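Long-range contacts in multicopper oxidase (Pseudomonas thermotolerans, PDB 6VOW), which probably oxidises phenolic or similar substrates at one copper site and passes the electrons to a copper cluster that reduces oxygen to water, as laccases do: residues A[38-42]-A[69-74]; A[131-137]-A[149-155]. All coordinates share one frame; numbering follows the deposited sequence. Where two conformers were deposited one is given.

Contact 1. Residues A[38-42]-A[69-74]; sequences HDYEL and VELRCR
Tyr40 and His38 both carry CG anti to the carbonyl carbon (chi1 -72° and -54°), which swings their rings across to the 69-74 segment. The Tyr40 hydroxyl reaches the backbone there: Arg72 N donates to Tyr40 OH at 2.8 Å, with 157° at the hydrogen. A water lies 2.5 Å from Tyr40 OH and donates to Glu70 O, so it bridges the ring to a second backbone group. Leu71 sets its CG over the centre of the Tyr40 ring, 4.1 Å from the centroid, in a CH-pi contact. Arg72 O lies at the edge of the same ring, in its plane.

The His38 ring takes Cys73 on one face. Cys73 SG sits 3.6 Å from the His38 ring centroid, and Cys73 CA makes a CH-pi contact with that face. His38 NE2 is bound outside the segments, by Asp77. Further along, Leu42 CD2 packs on Leu71 CD1 at 4.2 Å. Arg72 turns its guanidinium away, into an in-plane salt bridge with Glu70 OE1; Glu156 and Glu166 also bind it.

The axes of the two strand segments come within 7.8 Å, and the two strands belong to different sheets. Side chains and one water therefore join them, as in the face-to-face packing of a cupredoxin beta-sandwich.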
# COMPACT_ATOMS: atom_id res chain seq x y z
N HIS A 38 -5.09 6.95 19.94
CA HIS A 38 -6.21 7.04 19.03
C HIS A 38 -6.85 5.68 19.08
O HIS A 38 -6.25 4.70 18.62
CB HIS A 38 -5.68 7.32 17.63
CG HIS A 38 -4.81 8.51 17.56
ND1 HIS A 38 -5.21 9.63 16.89
CD2 HIS A 38 -3.59 8.79 18.07
CE1 HIS A 38 -4.27 10.55 16.98
NE2 HIS A 38 -3.29 10.08 17.71
N ASP A 39 -7.96 5.58 19.80
CA ASP A 39 -8.80 4.36 19.89
C ASP A 39 -9.84 4.20 18.78
O ASP A 39 -10.63 5.12 18.44
CB ASP A 39 -9.52 4.19 21.26
CG ASP A 39 -8.59 3.69 22.30
OD1 ASP A 39 -8.31 2.51 22.26
OD2 ASP A 39 -8.03 4.44 23.10
N TYR A 40 -9.80 2.99 18.23
CA TYR A 40 -10.70 2.54 17.21
C TYR A 40 -11.14 1.11 17.56
O TYR A 40 -10.35 0.33 18.12
CB TYR A 40 -9.99 2.53 15.86
CG TYR A 40 -9.71 3.86 15.23
CD1 TYR A 40 -10.69 4.53 14.57
CD2 TYR A 40 -8.47 4.45 15.33
CE1 TYR A 40 -10.45 5.73 13.96
CE2 TYR A 40 -8.22 5.64 14.74
CZ TYR A 40 -9.24 6.29 14.08
OH TYR A 40 -9.05 7.45 13.45
N GLU A 41 -12.43 0.85 17.34
CA GLU A 41 -13.01 -0.50 17.28
C GLU A 41 -13.26 -0.74 15.80
O GLU A 41 -14.09 -0.01 15.19
CB GLU A 41 -14.35 -0.55 18.01
CG GLU A 41 -14.92 -1.95 18.05
CD GLU A 41 -16.32 -2.10 18.61
OE1 GLU A 41 -17.28 -1.49 18.14
OE2 GLU A 41 -16.46 -2.90 19.51
N LEU A 42 -12.55 -1.73 15.23
CA LEU A 42 -12.63 -2.01 13.80
C LEU A 42 -13.19 -3.40 13.60
O LEU A 42 -12.60 -4.38 14.05
CB LEU A 42 -11.28 -1.92 13.11
CG LEU A 42 -11.36 -1.94 11.58
CD1 LEU A 42 -12.27 -0.84 11.05
CD2 LEU A 42 -10.02 -1.80 10.91
N VAL A 69 -13.08 1.72 6.25
CA VAL A 69 -13.04 2.99 6.93
C VAL A 69 -11.61 3.57 7.01
O VAL A 69 -10.60 2.81 7.08
CB VAL A 69 -13.55 2.79 8.35
CG1 VAL A 69 -12.35 2.57 9.25
CG2 VAL A 69 -14.39 3.97 8.77
N GLU A 70 -11.51 4.90 6.98
CA GLU A 70 -10.19 5.56 7.11
C GLU A 70 -9.71 5.55 8.60
O GLU A 70 -10.37 5.96 9.44
CB GLU A 70 -10.07 6.96 6.45
CG GLU A 70 -8.55 7.35 6.36
CD GLU A 70 -8.20 8.61 5.53
OE1 GLU A 70 -7.75 9.56 6.18
OE2 GLU A 70 -8.27 8.66 4.27
N LEU A 71 -8.60 4.93 8.89
CA LEU A 71 -8.03 5.09 10.23
C LEU A 71 -7.06 6.29 10.28
O LEU A 71 -6.17 6.46 9.36
CB LEU A 71 -7.35 3.83 10.69
CG LEU A 71 -8.14 2.81 11.50
CD1 LEU A 71 -9.39 2.39 10.92
CD2 LEU A 71 -7.31 1.56 11.66
N ARG A 72 -7.23 7.15 11.29
CA ARG A 72 -6.22 8.27 11.44
C ARG A 72 -5.49 8.16 12.73
O ARG A 72 -6.12 7.82 13.76
CB ARG A 72 -6.83 9.65 11.52
CG ARG A 72 -7.82 10.02 10.51
CD ARG A 72 -7.17 10.34 9.22
NE ARG A 72 -6.58 11.66 9.19
CZ ARG A 72 -6.52 12.43 8.10
NH1 ARG A 72 -7.01 12.08 6.90
NH2 ARG A 72 -5.94 13.56 8.23
N CYS A 73 -4.18 8.43 12.67
CA CYS A 73 -3.37 8.62 13.84
C CYS A 73 -2.51 9.87 13.63
O CYS A 73 -2.66 10.61 12.64
CB CYS A 73 -2.50 7.41 14.13
SG CYS A 73 -1.86 7.26 15.91
N ARG A 74 -1.64 10.16 14.59
CA ARG A 74 -0.82 11.38 14.53
C ARG A 74 0.48 10.85 14.86
O ARG A 74 0.54 9.90 15.67
CB ARG A 74 -1.33 12.39 15.59
CG ARG A 74 -0.38 13.48 16.07
CD ARG A 74 -0.71 14.79 15.42
NE ARG A 74 -2.13 15.09 15.55
CZ ARG A 74 -2.81 15.93 14.77
NH1 ARG A 74 -2.22 16.56 13.76
NH2 ARG A 74 -4.10 16.13 14.98
O HOH W 1 -10.74 7.91 11.61

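Contact 2. Residues A[131-137]-A[149-155]. With C2O (Cu-O-Cu linkage), chain B.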
# COMPACT_ATOMS: atom_id res chain seq x y z
N GLY A 131 2.34 9.99 7.23
CA GLY A 131 2.00 9.74 5.89
C GLY A 131 0.95 8.70 5.72
O GLY A 131 0.13 8.47 6.61
N ASN A 132 0.96 8.12 4.53
CA ASN A 132 -0.13 7.28 3.99
C ASN A 132 0.24 5.87 4.12
O ASN A 132 1.28 5.49 3.55
CB ASN A 132 -0.28 7.59 2.48
CG ASN A 132 -0.69 9.02 2.27
OD1 ASN A 132 -1.61 9.52 2.95
ND2 ASN A 132 -0.01 9.70 1.36
N PHE A 133 -0.58 5.09 4.81
CA PHE A 133 -0.27 3.67 4.96
C PHE A 133 -1.57 3.04 4.63
O PHE A 133 -2.57 3.74 4.23
CB PHE A 133 0.27 3.38 6.40
CG PHE A 133 1.50 4.08 6.66
CD1 PHE A 133 2.65 3.66 6.14
CD2 PHE A 133 1.45 5.34 7.26
CE1 PHE A 133 3.81 4.39 6.30
CE2 PHE A 133 2.56 6.10 7.39
CZ PHE A 133 3.77 5.61 6.94
N TRP A 134 -1.61 1.74 4.77
CA TRP A 134 -2.93 1.05 4.67
C TRP A 134 -2.88 -0.22 5.45
O TRP A 134 -1.82 -0.64 5.96
CB TRP A 134 -3.36 0.78 3.20
CG TRP A 134 -2.48 -0.05 2.37
CD1 TRP A 134 -1.18 0.14 2.09
CD2 TRP A 134 -2.86 -1.24 1.70
NE1 TRP A 134 -0.73 -0.85 1.29
CE2 TRP A 134 -1.78 -1.69 1.01
CE3 TRP A 134 -4.06 -1.92 1.59
CZ2 TRP A 134 -1.81 -2.85 0.28
CZ3 TRP A 134 -4.12 -3.03 0.83
CH2 TRP A 134 -3.01 -3.47 0.14
N TYR A 135 -4.02 -0.86 5.49
CA TYR A 135 -4.18 -2.08 6.25
C TYR A 135 -5.03 -3.08 5.50
O TYR A 135 -6.00 -2.74 4.80
CB TYR A 135 -4.80 -1.70 7.62
CG TYR A 135 -6.21 -1.14 7.56
CD1 TYR A 135 -7.28 -1.98 7.74
CD2 TYR A 135 -6.45 0.22 7.41
CE1 TYR A 135 -8.58 -1.53 7.71
CE2 TYR A 135 -7.78 0.69 7.42
CZ TYR A 135 -8.82 -0.23 7.57
OH TYR A 135 -10.14 0.11 7.54
N HIS A 136 -4.72 -4.33 5.75
CA HIS A 136 -5.40 -5.40 5.06
C HIS A 136 -5.02 -6.69 5.72
O HIS A 136 -4.13 -6.71 6.52
CB HIS A 136 -4.97 -5.43 3.59
CG HIS A 136 -3.50 -5.62 3.40
ND1 HIS A 136 -2.87 -6.83 3.53
CD2 HIS A 136 -2.54 -4.72 3.12
CE1 HIS A 136 -1.57 -6.68 3.32
NE2 HIS A 136 -1.35 -5.40 3.04
N PRO A 137 -5.72 -7.78 5.40
CA PRO A 137 -5.38 -9.05 6.02
C PRO A 137 -4.15 -9.56 5.49
O PRO A 137 -3.69 -9.10 4.45
CB PRO A 137 -6.53 -9.98 5.61
CG PRO A 137 -7.65 -9.04 5.40
CD PRO A 137 -7.06 -7.83 4.81
N LEU A 149 -11.49 -6.31 1.82
CA LEU A 149 -10.81 -6.06 3.10
C LEU A 149 -9.54 -5.35 2.88
O LEU A 149 -8.49 -5.94 2.96
CB LEU A 149 -10.60 -7.36 3.93
CG LEU A 149 -11.94 -7.91 4.40
CD1 LEU A 149 -11.78 -9.39 4.68
CD2 LEU A 149 -12.62 -7.20 5.57
N VAL A 150 -9.69 -4.02 2.66
CA VAL A 150 -8.61 -3.10 2.50
C VAL A 150 -9.05 -1.73 2.96
O VAL A 150 -10.23 -1.33 2.74
CB VAL A 150 -8.13 -2.95 1.07
CG1 VAL A 150 -7.58 -4.21 0.53
CG2 VAL A 150 -9.15 -2.39 0.18
N GLY A 151 -8.14 -1.01 3.58
CA GLY A 151 -8.50 0.36 4.01
C GLY A 151 -7.31 1.30 4.05
O GLY A 151 -6.18 0.85 4.18
N PRO A 152 -7.55 2.61 4.01
CA PRO A 152 -6.49 3.60 4.20
C PRO A 152 -6.20 3.90 5.69
O PRO A 152 -7.18 3.95 6.49
CB PRO A 152 -7.05 4.87 3.49
CG PRO A 152 -8.49 4.69 3.40
CD PRO A 152 -8.83 3.27 3.89
N LEU A 153 -4.91 4.05 6.03
CA LEU A 153 -4.41 4.60 7.33
C LEU A 153 -3.57 5.84 7.13
O LEU A 153 -2.55 5.80 6.44
CB LEU A 153 -3.56 3.58 8.05
CG LEU A 153 -2.83 3.95 9.33
CD1 LEU A 153 -3.81 4.51 10.31
CD2 LEU A 153 -2.10 2.75 9.88
N VAL A 154 -4.03 6.98 7.64
CA VAL A 154 -3.26 8.24 7.61
C VAL A 154 -2.62 8.49 8.96
O VAL A 154 -3.33 8.50 9.97
CB VAL A 154 -4.16 9.45 7.25
CG1 VAL A 154 -3.37 10.72 7.21
CG2 VAL A 154 -4.80 9.26 5.87
N VAL A 155 -1.30 8.66 8.99
CA VAL A 155 -0.60 9.15 10.13
C VAL A 155 -0.28 10.62 9.86
O VAL A 155 0.52 10.92 8.99
CB VAL A 155 0.64 8.29 10.44
CG1 VAL A 155 1.36 8.81 11.71
CG2 VAL A 155 0.20 6.81 10.67
CU2 C2O B . 0.39 -4.79 2.26
CU3 C2O B . 2.74 -8.56 3.45
O1 C2O B . 1.68 -6.64 2.74
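Phe133 N donates to Leu153 O at 2.7 Å, one of the two shortest bonds between the strands. Five more backbone bonds join them as an antiparallel pair, with Gly131-Val155, Phe133-Leu153 and Tyr135-Gly151 as the hydrogen-bonded pairs. In one of them Leu153 N approaches Phe133 O from above the carbonyl plane. Tyr135 N donates to Gly151 O at 3.1 Å. Trp134 CB packs closely against the same oxygen, 3.0 Å from Gly151 O, and the Tyr135 ring carbon CD2 also lies near it.

Tyr135 lays its ring over its partner in the pair. Its CG stands between the backbone N and the carbonyl carbon (chi1 65°), and this folds the ring across the neighbouring strand. Gly151 CA, the backbone carbon of a residue without a side chain, lies close over one face, 3.8 Å from the Tyr135 centroid. Pro152 O meets the edge of the ring in its plane. Tyr135 OH goes on to bond Val69 O. Phe133 CD2 packs on Val155 CG2 at 3.9 Å.

Trp134 and His136 line the copper cluster, and of the two only His136 is a ligand. Val150 CG1 touches the edge of the Trp134 indole at CZ3, and His136 CD2 lies over one indole face. His136 NE2 binds a copper of the copper-oxygen-copper linkage at 2.0 Å, together with His96 and His440. Its other nitrogen, His136 ND1, donates to Pro137 O at 2.6 Å, nearly in the ring plane.

The imidazole is thus held at both nitrogens, which fixes its rotation. The bond from ND1 would be expected to make NE2 a somewhat stronger donor to copper.

Contact 1 is partly buried toward the outside of the fold, and contact 2 is wholly buried near the centre of the chain. They meet along one sheet, where strands 71-74 and 151-156 are neighbours: Leu71 O lies 2.8 Å from Val154 N, a probable hydrogen bond. Leu71 and Tyr135 also touch through their side chains. Contact 1 joins this sheet to the facing one through side chains, a water and one clear direct hydrogen bond. Contact 2 is built within the sheet by regular backbone pairing. Salt bridges flank the outer interface without crossing it, whereas the inner, backbone-bonded pair carries a histidine ligand to the copper cluster.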